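Local coordinates for protein guanylate kinase (Coxiella burnetii, PDB 3TR0) that catalyses the ATP-dependent phosphorylation of GMP to GDP, releasing ADP, and so probably serves to recycle GMP, at residues A[10-15]-A[122-127]; A[34-39]-A[101-106]; A[41-46]-A[53-58]. All blocks are in the same frame, centred on the assembly; numbering follows the deposited sequence.

Contact 1 of 3, residues A[10-15]-A[122-127]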
loop_
_atom_site.group_PDB
_atom_site.type_symbol
_atom_site.label_atom_id
_atom_site.label_comp_id
_atom_site.label_asym_id
_atom_site.label_seq_id
_atom_site.Cartn_x
_atom_site.Cartn_y
_atom_site.Cartn_z
ATOM N N PHE A 10 -6.851 7.050 8.414
ATOM C CA PHE A 10 -6.291 5.726 8.611
ATOM C C PHE A 10 -6.816 5.159 9.911
ATOM O O PHE A 10 -6.434 5.611 10.989
ATOM C CB PHE A 10 -4.764 5.786 8.624
ATOM C CG PHE A 10 -4.168 6.150 7.295
ATOM C CD1 PHE A 10 -3.875 5.172 6.363
ATOM C CD2 PHE A 10 -3.924 7.475 6.968
ATOM C CE1 PHE A 10 -3.332 5.504 5.137
ATOM C CE2 PHE A 10 -3.383 7.810 5.746
ATOM C CZ PHE A 10 -3.091 6.824 4.825
ATOM N N ILE A 11 -7.709 4.179 9.797
ATOM C CA ILE A 11 -8.358 3.581 10.957
ATOM C C ILE A 11 -7.471 2.474 11.496
ATOM O O ILE A 11 -7.039 1.606 10.746
ATOM C CB ILE A 11 -9.727 2.984 10.575
ATOM C CG1 ILE A 11 -10.640 4.065 9.988
ATOM C CG2 ILE A 11 -10.388 2.329 11.781
ATOM C CD1 ILE A 11 -11.786 3.517 9.166
ATOM N N ILE A 12 -7.197 2.513 12.797
ATOM C CA ILE A 12 -6.423 1.465 13.446
ATOM C C ILE A 12 -7.279 0.809 14.518
ATOM O O ILE A 12 -7.703 1.474 15.465
ATOM C CB ILE A 12 -5.179 2.028 14.136
ATOM C CG1 ILE A 12 -4.466 3.034 13.234
ATOM C CG2 ILE A 12 -4.245 0.901 14.531
ATOM C CD1 ILE A 12 -3.856 2.410 12.005
ATOM N N SER A 13 -7.534 -0.489 14.375
ATOM C CA SER A 13 -8.339 -1.215 15.360
ATOM C C SER A 13 -7.601 -2.441 15.871
ATOM O O SER A 13 -6.782 -3.024 15.163
ATOM C CB SER A 13 -9.690 -1.627 14.770
ATOM O OG SER A 13 -10.396 -0.507 14.260
ATOM N N ALA A 14 -7.892 -2.825 17.112
ATOM C CA ALA A 14 -7.249 -3.977 17.725
ATOM C C ALA A 14 -7.930 -4.314 19.045
ATOM O O ALA A 14 -8.547 -3.450 19.668
ATOM C CB ALA A 14 -5.769 -3.702 17.950
ATOM N N PRO A 15 -7.832 -5.578 19.469
ATOM C CA PRO A 15 -8.376 -5.925 20.783
ATOM C C PRO A 15 -7.557 -5.231 21.863
ATOM O O PRO A 15 -6.386 -4.928 21.632
ATOM C CB PRO A 15 -8.189 -7.446 20.848
ATOM C CG PRO A 15 -7.073 -7.740 19.889
ATOM C CD PRO A 15 -7.251 -6.742 18.776
ATOM N N ILE A 122 -6.694 -0.710 9.255
ATOM C CA ILE A 122 -5.650 -1.662 9.616
ATOM C C ILE A 122 -6.020 -2.330 10.936
ATOM O O ILE A 122 -6.333 -1.645 11.913
ATOM C CB ILE A 122 -4.301 -0.944 9.828
ATOM C CG1 ILE A 122 -3.940 -0.102 8.605
ATOM C CG2 ILE A 122 -3.205 -1.947 10.180
ATOM C CD1 ILE A 122 -2.798 0.874 8.845
ATOM N N PHE A 123 -5.986 -3.657 10.970
ATOM C CA PHE A 123 -6.267 -4.385 12.201
ATOM C C PHE A 123 -4.977 -4.946 12.788
ATOM O O PHE A 123 -4.231 -5.648 12.109
ATOM C CB PHE A 123 -7.275 -5.513 11.956
ATOM C CG PHE A 123 -7.980 -5.971 13.206
ATOM C CD1 PHE A 123 -9.235 -5.478 13.527
ATOM C CD2 PHE A 123 -7.380 -6.873 14.065
ATOM C CE1 PHE A 123 -9.889 -5.889 14.677
ATOM C CE2 PHE A 123 -8.025 -7.285 15.219
ATOM C CZ PHE A 123 -9.278 -6.787 15.525
ATOM N N ILE A 124 -4.711 -4.631 14.052
ATOM C CA ILE A 124 -3.519 -5.128 14.714
ATOM C C ILE A 124 -3.835 -6.412 15.473
ATOM O O ILE A 124 -4.704 -6.428 16.345
ATOM C CB ILE A 124 -2.947 -4.097 15.709
ATOM C CG1 ILE A 124 -2.768 -2.734 15.039
ATOM C CG2 ILE A 124 -1.634 -4.593 16.290
ATOM C CD1 ILE A 124 -1.810 -2.743 13.882
ATOM N N LEU A 125 -3.128 -7.485 15.131
ATOM C CA LEU A 125 -3.321 -8.780 15.773
ATOM C C LEU A 125 -2.227 -9.044 16.791
ATOM O O LEU A 125 -1.065 -8.720 16.557
ATOM C CB LEU A 125 -3.297 -9.897 14.725
ATOM C CG LEU A 125 -4.392 -9.873 13.663
ATOM C CD1 LEU A 125 -4.029 -10.808 12.507
ATOM C CD2 LEU A 125 -5.722 -10.252 14.278
ATOM N N PRO A 126 -2.594 -9.644 17.934
ATOM C CA PRO A 126 -1.581 -10.104 18.882
ATOM C C PRO A 126 -0.996 -11.406 18.357
ATOM O O PRO A 126 -1.630 -12.047 17.524
ATOM C CB PRO A 126 -2.397 -10.371 20.151
ATOM C CG PRO A 126 -3.733 -10.790 19.638
ATOM C CD PRO A 126 -3.961 -9.975 18.374
ATOM N N PRO A 127 0.203 -11.788 18.823
ATOM C CA PRO A 127 0.807 -13.051 18.387
ATOM C C PRO A 127 0.154 -14.255 19.072
ATOM O O PRO A 127 0.376 -15.400 18.673
ATOM C CB PRO A 127 2.270 -12.900 18.812
ATOM C CG PRO A 127 2.226 -11.963 19.970
ATOM C CD PRO A 127 1.109 -11.002 19.679
#
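Ile12 lies alongside Ile122, the two side chains pointing the same way from neighbouring parallel strands, and their CD1 methyls meet at 3.7 Å. Its other branch, CG2, reaches across to Ile124 CG1, so that three isoleucines pave one face of the sheet. Both torsions of Ile12 turn CD1 toward Ile122: CG1 stands beside the backbone N (chi1 -44°) and the chain then bends again. The backbones are joined in regular parallel fashion. Ile122 N donates to Ile11 O, Ser13 N to Ile122 O at 3.0 Å, and Ile124 N to Ser13 O at 2.8 Å.

On the face of Ser13 and Phe123 the phenyl ring swings back over the partner strand, its CG anti to the backbone N (chi1 -159°). Ser13 O and Ala14 CA both sit above one face of the ring, each offset toward the rim, while Pro15 CD approaches Phe123 CE2 obliquely at 3.7 Å. The same proline carbon and Ala14 CB crowd around Ile124 O, the methyl at 3.3 Å; this carbonyl is buried and has no polar partner in the model. The Ser13 hydroxyl, by contrast, is bonded to Ile104 O, just past the end of neighbouring strand 99-103.

The pair illustrates how a P-loop kinase builds its centre: strand 9-13 runs into the predicted ATP-binding loop that starts at Ala14. Helices 20-30 and 173-187 cover the isoleucine face, Val24 and Leu180 among the residues they supply, whereas Met158 of helix 147-158 packs on Phe123, Pro15 and Pro126.

Contact 2 of 3, residues A[34-39]-A[101-106]; sequences IKISIS and LLEIDW. With 5GP (guanosine-5'-monophosphate), chain D.
The carboxylate of Glu103 and the guanine base of the bound GMP are the flat groups here. Ile36 CG2 lies to one side of the carboxylate plane, 3.7 Å from Glu103 OE1 and offset beyond it. Over one face of the base lie Ile104 CG2, 3.3 Å from N1 and almost directly above it, and Glu103 O, stationed over N7. The edges are read by polar groups: Ser39 OG gives its proton to O6 at 2.6 Å, and at the far end N2 donates a straight bond (168°) to Asp105 OD1.

Further back the two segments are parallel neighbours in the sheet, bridged at Ile36 and Leu101. Leu101 N donates to Lys35 O, and Ser37 N to Leu101 O at 3.0 Å. Ile34 folds in over this pair, since CG1 leaves anti to the backbone N (chi1 -173°) and carries CD1 to 3.6 Å from Leu101 CG. Ser37 CB rests on Leu102 CD2 on the opposite side of the sheet.

From Ser37 O onward the segments diverge, and water takes over the pairing. One molecule links Ser37 O to Glu103 N; a second donates to Ser37 O and to Glu103 OE1 at 2.6 Å, and a third joins Ser39 OG to Glu103 O.

The divergence lets water, and then the base, come between the segments. A donor at O6 and an acceptor at N2 are consistent with selection for guanine; Glu74 and Tyr83 also hydrogen-bond the GMP. Asp105 OD1 also caps the next helix at Gly108 N and OD2 bonds Gln107, which probably holds the carboxylate for N2.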
loop_
_atom_site.group_PDB
_atom_site.type_symbol
_atom_site.label_atom_id
_atom_site.label_comp_id
_atom_site.label_asym_id
_atom_site.label_seq_id
_atom_site.Cartn_x
_atom_site.Cartn_y
_atom_site.Cartn_z
ATOM N N ILE A 34 1.037 13.635 9.636
ATOM C CA ILE A 34 0.006 12.726 10.111
ATOM C C ILE A 34 -0.174 12.923 11.611
ATOM O O ILE A 34 0.799 13.004 12.358
ATOM C CB ILE A 34 0.340 11.250 9.757
ATOM C CG1 ILE A 34 -0.824 10.321 10.115
ATOM C CG2 ILE A 34 1.624 10.806 10.434
ATOM C CD1 ILE A 34 -0.695 8.925 9.514
ATOM N N LYS A 35 -1.424 13.035 12.043
ATOM C CA LYS A 35 -1.711 13.281 13.452
ATOM C C LYS A 35 -2.767 12.325 13.984
ATOM O O LYS A 35 -3.612 11.834 13.234
ATOM C CB LYS A 35 -2.145 14.733 13.655
ATOM C CG LYS A 35 -1.175 15.734 13.040
ATOM C CD LYS A 35 -0.684 16.758 14.045
ATOM C CE LYS A 35 -1.611 17.958 14.114
ATOM N NZ LYS A 35 -1.019 19.065 14.917
ATOM N N ILE A 36 -2.710 12.064 15.285
ATOM C CA ILE A 36 -3.654 11.167 15.928
ATOM C C ILE A 36 -4.840 11.928 16.491
ATOM O O ILE A 36 -4.672 12.879 17.255
ATOM C CB ILE A 36 -2.996 10.394 17.091
ATOM C CG1 ILE A 36 -1.742 9.662 16.614
ATOM C CG2 ILE A 36 -3.985 9.418 17.696
ATOM C CD1 ILE A 36 -0.909 9.089 17.747
ATOM N N SER A 37 -6.042 11.512 16.116
ATOM C CA SER A 37 -7.246 12.081 16.713
ATOM C C SER A 37 -7.344 11.675 18.177
ATOM O O SER A 37 -7.301 10.487 18.503
ATOM C CB SER A 37 -8.493 11.623 15.959
ATOM O OG SER A 37 -9.673 12.064 16.604
ATOM N N ILE A 38 -7.467 12.667 19.056
ATOM C CA ILE A 38 -7.692 12.402 20.473
ATOM C C ILE A 38 -9.191 12.326 20.721
ATOM O O ILE A 38 -9.917 13.305 20.520
ATOM C CB ILE A 38 -7.075 13.493 21.366
ATOM C CG1 ILE A 38 -5.561 13.556 21.148
ATOM C CG2 ILE A 38 -7.403 13.231 22.826
ATOM C CD1 ILE A 38 -4.886 12.200 21.201
ATOM N N SER A 39 -9.648 11.154 21.143
ATOM C CA SER A 39 -11.073 10.889 21.316
ATOM C C SER A 39 -11.646 11.470 22.600
ATOM O O SER A 39 -10.920 11.739 23.558
ATOM C CB SER A 39 -11.334 9.377 21.307
ATOM O OG SER A 39 -10.947 8.803 20.063
ATOM N N LEU A 101 -4.952 9.706 11.973
ATOM C CA LEU A 101 -5.051 8.360 12.514
ATOM C C LEU A 101 -6.222 8.278 13.474
ATOM O O LEU A 101 -6.347 9.100 14.383
ATOM C CB LEU A 101 -3.762 7.992 13.239
ATOM C CG LEU A 101 -2.588 7.697 12.309
ATOM C CD1 LEU A 101 -1.268 7.910 13.015
ATOM C CD2 LEU A 101 -2.702 6.280 11.783
ATOM N N LEU A 102 -7.086 7.292 13.263
ATOM C CA LEU A 102 -8.221 7.076 14.153
ATOM C C LEU A 102 -8.066 5.742 14.873
ATOM O O LEU A 102 -8.175 4.678 14.261
ATOM C CB LEU A 102 -9.535 7.101 13.368
ATOM C CG LEU A 102 -9.858 8.382 12.583
ATOM C CD1 LEU A 102 -11.091 8.185 11.710
ATOM C CD2 LEU A 102 -10.052 9.542 13.528
ATOM N N GLU A 103 -7.795 5.801 16.172
ATOM C CA GLU A 103 -7.712 4.590 16.977
ATOM C C GLU A 103 -9.099 4.313 17.517
ATOM O O GLU A 103 -9.458 4.803 18.587
ATOM C CB GLU A 103 -6.746 4.782 18.140
ATOM C CG GLU A 103 -5.323 5.093 17.742
ATOM C CD GLU A 103 -4.435 5.335 18.949
ATOM O OE1 GLU A 103 -4.644 6.350 19.647
ATOM O OE2 GLU A 103 -3.539 4.506 19.206
ATOM N N ILE A 104 -9.886 3.555 16.764
ATOM C CA ILE A 104 -11.286 3.335 17.099
ATOM C C ILE A 104 -11.644 1.864 16.951
ATOM O O ILE A 104 -10.906 1.109 16.326
ATOM C CB ILE A 104 -12.214 4.186 16.215
ATOM C CG1 ILE A 104 -11.984 3.872 14.737
ATOM C CG2 ILE A 104 -11.981 5.675 16.472
ATOM C CD1 ILE A 104 -12.851 4.686 13.793
ATOM N N ASP A 105 -12.771 1.453 17.532
ATOM C CA ASP A 105 -13.154 0.045 17.503
ATOM C C ASP A 105 -13.835 -0.306 16.190
ATOM O O ASP A 105 -13.945 0.537 15.297
ATOM C CB ASP A 105 -14.051 -0.327 18.693
ATOM C CG ASP A 105 -15.508 0.028 18.470
ATOM O OD1 ASP A 105 -15.782 1.053 17.825
ATOM O OD2 ASP A 105 -16.389 -0.724 18.945
ATOM N N TRP A 106 -14.287 -1.550 16.070
ATOM C CA TRP A 106 -14.863 -2.022 14.809
ATOM C C TRP A 106 -16.165 -1.308 14.456
ATOM O O TRP A 106 -16.471 -1.120 13.276
ATOM C CB TRP A 106 -15.056 -3.545 14.815
ATOM C CG TRP A 106 -16.095 -4.042 15.788
ATOM C CD1 TRP A 106 -15.876 -4.527 17.045
ATOM C CD2 TRP A 106 -17.510 -4.107 15.575
ATOM N NE1 TRP A 106 -17.069 -4.886 17.630
ATOM C CE2 TRP A 106 -18.087 -4.636 16.748
ATOM C CE3 TRP A 106 -18.348 -3.764 14.508
ATOM C CZ2 TRP A 106 -19.459 -4.834 16.881
ATOM C CZ3 TRP A 106 -19.711 -3.960 14.645
ATOM C CH2 TRP A 106 -20.252 -4.490 15.822
HETATM P P 5GP D . -9.673 2.151 26.457
HETATM O O1P 5GP D . -8.656 3.266 26.449
HETATM O O2P 5GP D . -10.865 2.283 27.366
HETATM O O3P 5GP D . -8.953 0.850 26.727
HETATM O "O5'" 5GP D . -10.165 1.879 24.969
HETATM C "C5'" 5GP D . -11.294 1.062 24.711
HETATM C "C4'" 5GP D . -11.489 0.853 23.234
HETATM O "O4'" 5GP D . -12.415 1.835 22.726
HETATM C "C3'" 5GP D . -10.252 1.049 22.373
HETATM O "O3'" 5GP D . -9.402 -0.085 22.363
HETATM C "C2'" 5GP D . -10.831 1.386 21.004
HETATM O "O2'" 5GP D . -11.143 0.198 20.292
HETATM C "C1'" 5GP D . -12.146 2.084 21.369
HETATM N N9 5GP D . -12.091 3.541 21.158
HETATM C C8 5GP D . -11.289 4.455 21.720
HETATM N N7 5GP D . -11.621 5.677 21.233
HETATM C C5 5GP D . -12.643 5.506 20.360
HETATM C C6 5GP D . -13.398 6.353 19.556
HETATM O O6 5GP D . -13.184 7.589 19.537
HETATM N N1 5GP D . -14.368 5.832 18.793
HETATM C C2 5GP D . -14.623 4.516 18.784
HETATM N N2 5GP D . -15.605 4.002 18.006
HETATM N N3 5GP D . -13.906 3.673 19.548
HETATM C C4 5GP D . -12.926 4.158 20.337
HETATM O O HOH W 1 -8.478 8.234 17.516
HETATM O O HOH W 2 -6.290 8.330 20.176
HETATM O O HOH W 3 -8.851 6.980 20.438
#

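Contact 3 of 3, residues A[41-46]-A[53-58]; sequences TTRPKR and VDYFFI. With 5GP (guanosine-5'-monophosphate), chain D; SO4 (sulfate ion), chain C.
Thr41 and Phe57 form a parallel bridge, Thr41 N donating to Phe56 O and Ile58 N to Thr41 O. Above it, Thr41 CG2 presses on one face of the Tyr55 ring, 3.9 Å from its centroid, a CH-pi contact. Thr41 OG1 accepts from Arg43 N, closing an ST turn that starts the chain on its way round. Arg43 then bends at chi2 and chi3 to bring NH2 obliquely to 3.3 Å from Tyr55 CE2, its guanidinium nearly perpendicular to the ring (86°). Both residues grip the GMP phosphate: Arg43 NE holds O2P, while Arg43 NH2 at 2.9 Å and Tyr55 OH at 2.8 Å share O1P. Asp49 completes a salt bridge with Arg43 NH1, which also donates to Pro44 O, fixing the group's rotation. Phe57 is sandwiched, with Lys45 CG 3.8 Å above the ring centre and Tyr55 CB over the opposite face; extended Lys45 ends on a sulfate ion, probably from the crystallisation liquor.

This turn and edge strand belong to the GMP-binding region of the guanylate kinase fold. Strand 81-86 flanks the turn, His82 bonding to both threonines and Tyr83 touching Thr41 and Arg43, while Phe63 of helix 60-69 packs on Thr42 and Ile58.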
loop_
_atom_site.group_PDB
_atom_site.type_symbol
_atom_site.label_atom_id
_atom_site.label_comp_id
_atom_site.label_asym_id
_atom_site.label_seq_id
_atom_site.Cartn_x
_atom_site.Cartn_y
_atom_site.Cartn_z
ATOM N N THR A 41 -14.241 10.460 25.691
ATOM C CA THR A 41 -14.714 9.234 26.320
ATOM C C THR A 41 -15.335 9.500 27.689
ATOM O O THR A 41 -14.946 10.432 28.389
ATOM C CB THR A 41 -13.577 8.209 26.488
ATOM O OG1 THR A 41 -14.114 6.969 26.966
ATOM C CG2 THR A 41 -12.541 8.716 27.475
ATOM N N THR A 42 -16.308 8.673 28.058
ATOM C CA THR A 42 -16.910 8.738 29.381
ATOM C C THR A 42 -16.225 7.735 30.295
ATOM O O THR A 42 -16.496 7.685 31.494
ATOM C CB THR A 42 -18.412 8.423 29.340
ATOM O OG1 THR A 42 -18.606 7.096 28.839
ATOM C CG2 THR A 42 -19.144 9.411 28.447
ATOM N N ARG A 43 -15.341 6.927 29.718
ATOM C CA ARG A 43 -14.576 5.964 30.495
ATOM C C ARG A 43 -13.807 6.718 31.574
ATOM O O ARG A 43 -13.128 7.701 31.287
ATOM C CB ARG A 43 -13.627 5.176 29.584
ATOM C CG ARG A 43 -13.023 3.937 30.233
ATOM C CD ARG A 43 -11.650 4.229 30.799
ATOM N NE ARG A 43 -10.630 4.235 29.758
ATOM C CZ ARG A 43 -9.479 4.891 29.843
ATOM N NH1 ARG A 43 -9.207 5.615 30.919
ATOM N NH2 ARG A 43 -8.605 4.827 28.849
ATOM N N PRO A 44 -13.922 6.272 32.832
ATOM C CA PRO A 44 -13.298 7.033 33.918
ATOM C C PRO A 44 -11.804 7.250 33.693
ATOM O O PRO A 44 -11.099 6.339 33.257
ATOM C CB PRO A 44 -13.540 6.152 35.152
ATOM C CG PRO A 44 -13.807 4.785 34.605
ATOM C CD PRO A 44 -14.505 5.005 33.301
ATOM N N LYS A 45 -11.334 8.459 33.978
ATOM C CA LYS A 45 -9.917 8.774 33.866
ATOM C C LYS A 45 -9.124 7.929 34.858
ATOM O O LYS A 45 -9.420 7.922 36.050
ATOM C CB LYS A 45 -9.688 10.263 34.130
ATOM C CG LYS A 45 -8.271 10.738 33.883
ATOM C CD LYS A 45 -8.180 12.243 34.067
ATOM C CE LYS A 45 -6.751 12.733 33.959
ATOM N NZ LYS A 45 -6.674 14.202 34.187
ATOM N N ARG A 46 -8.127 7.207 34.356
ATOM C CA ARG A 46 -7.334 6.305 35.185
ATOM C C ARG A 46 -6.062 6.987 35.671
ATOM O O ARG A 46 -5.612 7.964 35.076
ATOM C CB ARG A 46 -6.963 5.045 34.396
ATOM C CG ARG A 46 -8.143 4.298 33.794
ATOM C CD ARG A 46 -9.043 3.707 34.868
ATOM N NE ARG A 46 -10.159 2.964 34.289
ATOM C CZ ARG A 46 -10.139 1.658 34.044
ATOM N NH1 ARG A 46 -9.060 0.943 34.332
ATOM N NH2 ARG A 46 -11.200 1.064 33.514
ATOM N N VAL A 53 -4.255 14.228 26.220
ATOM C CA VAL A 53 -3.153 13.400 25.748
ATOM C C VAL A 53 -3.644 11.993 25.422
ATOM O O VAL A 53 -3.461 11.499 24.310
ATOM C CB VAL A 53 -2.023 13.319 26.790
ATOM C CG1 VAL A 53 -0.923 12.382 26.310
ATOM C CG2 VAL A 53 -1.466 14.710 27.083
ATOM N N ASP A 54 -4.270 11.352 26.402
ATOM C CA ASP A 54 -4.853 10.033 26.209
ATOM C C ASP A 54 -6.263 10.170 25.645
ATOM O O ASP A 54 -6.625 9.518 24.667
ATOM C CB ASP A 54 -4.877 9.276 27.536
ATOM C CG ASP A 54 -3.487 9.063 28.102
ATOM O OD1 ASP A 54 -2.865 8.032 27.775
ATOM O OD2 ASP A 54 -3.011 9.932 28.861
ATOM N N TYR A 55 -7.048 11.041 26.268
ATOM C CA TYR A 55 -8.406 11.315 25.827
ATOM C C TYR A 55 -8.800 12.694 26.303
ATOM O O TYR A 55 -8.110 13.300 27.125
ATOM C CB TYR A 55 -9.395 10.330 26.455
ATOM C CG TYR A 55 -9.371 8.921 25.905
ATOM C CD1 TYR A 55 -10.091 8.588 24.764
ATOM C CD2 TYR A 55 -8.663 7.920 26.548
ATOM C CE1 TYR A 55 -10.084 7.292 24.266
ATOM C CE2 TYR A 55 -8.650 6.626 26.062
ATOM C CZ TYR A 55 -9.361 6.319 24.920
ATOM O OH TYR A 55 -9.347 5.032 24.437
ATOM N N PHE A 56 -9.918 13.181 25.783
ATOM C CA PHE A 56 -10.637 14.257 26.426
ATOM C C PHE A 56 -11.654 13.569 27.315
ATOM O O PHE A 56 -12.633 13.007 26.826
ATOM C CB PHE A 56 -11.346 15.136 25.398
ATOM C CG PHE A 56 -10.411 15.902 24.507
ATOM C CD1 PHE A 56 -9.719 17.001 24.991
ATOM C CD2 PHE A 56 -10.234 15.533 23.185
ATOM C CE1 PHE A 56 -8.862 17.711 24.175
ATOM C CE2 PHE A 56 -9.380 16.238 22.365
ATOM C CZ PHE A 56 -8.694 17.333 22.861
ATOM N N PHE A 57 -11.404 13.583 28.620
ATOM C CA PHE A 57 -12.272 12.874 29.544
ATOM C C PHE A 57 -13.461 13.738 29.941
ATOM O O PHE A 57 -13.296 14.838 30.465
ATOM C CB PHE A 57 -11.488 12.424 30.775
ATOM C CG PHE A 57 -10.351 11.490 30.464
ATOM C CD1 PHE A 57 -10.555 10.120 30.413
ATOM C CD2 PHE A 57 -9.077 11.981 30.226
ATOM C CE1 PHE A 57 -9.510 9.262 30.136
ATOM C CE2 PHE A 57 -8.029 11.124 29.951
ATOM C CZ PHE A 57 -8.245 9.764 29.908
ATOM N N ILE A 58 -14.660 13.236 29.671
ATOM C CA ILE A 58 -15.881 13.960 29.995
ATOM C C ILE A 58 -16.904 13.017 30.616
ATOM O O ILE A 58 -16.679 11.809 30.677
ATOM C CB ILE A 58 -16.485 14.619 28.746
ATOM C CG1 ILE A 58 -16.721 13.576 27.651
ATOM C CG2 ILE A 58 -15.563 15.711 28.231
ATOM C CD1 ILE A 58 -17.443 14.127 26.437
HETATM P P 5GP D . -9.673 2.151 26.457
HETATM O O1P 5GP D . -8.656 3.266 26.449
HETATM O O2P 5GP D . -10.865 2.283 27.366
HETATM O O3P 5GP D . -8.953 0.850 26.727
HETATM O "O5'" 5GP D . -10.165 1.879 24.969
HETATM C "C5'" 5GP D . -11.294 1.062 24.711
HETATM C "C4'" 5GP D . -11.489 0.853 23.234
HETATM O "O4'" 5GP D . -12.415 1.835 22.726
HETATM C "C3'" 5GP D . -10.252 1.049 22.373
HETATM O "O3'" 5GP D . -9.402 -0.085 22.363
HETATM C "C2'" 5GP D . -10.831 1.386 21.004
HETATM O "O2'" 5GP D . -11.143 0.198 20.292
HETATM C "C1'" 5GP D . -12.146 2.084 21.369
HETATM N N9 5GP D . -12.091 3.541 21.158
HETATM C C8 5GP D . -11.289 4.455 21.720
HETATM N N7 5GP D . -11.621 5.677 21.233
HETATM C C5 5GP D . -12.643 5.506 20.360
HETATM C C6 5GP D . -13.398 6.353 19.556
HETATM O O6 5GP D . -13.184 7.589 19.537
HETATM N N1 5GP D . -14.368 5.832 18.793
HETATM C C2 5GP D . -14.623 4.516 18.784
HETATM N N2 5GP D . -15.605 4.002 18.006
HETATM N N3 5GP D . -13.906 3.673 19.548
HETATM C C4 5GP D . -12.926 4.158 20.337
HETATM S S SO4 C . -3.589 15.880 33.800
HETATM O O1 SO4 C . -2.583 16.455 32.912
HETATM O O2 SO4 C . -3.262 14.481 34.063
HETATM O O3 SO4 C . -3.598 16.614 35.060
HETATM O O4 SO4 C . -4.906 15.967 33.177
HETATM O O HOH W 4 -14.467 10.102 31.392
#

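Overall arrangement
Burial and chemistry change together from contact 1 to contact 3. Contact 1 is wholly buried and mainly apolar; contact 2, in the same parallel sheet, lies beside it, strands 9-13 and 99-103 being adjacent and touching through Ile12 N and Leu102 O, but gives way to water and ligand at one end. Contact 3, its centre about 15 Å from that of the chain, belongs to the small mixed sheet and works largely through charge and aromatic faces. It is nested within the loop closed by 34-39 and 101-106 and joins it at Ser39 O and Phe56 N. Contacts 2 and 3 hydrogen-bond the base and the phosphate of GMP respectively, whereas contact 1 leads toward the predicted ATP site.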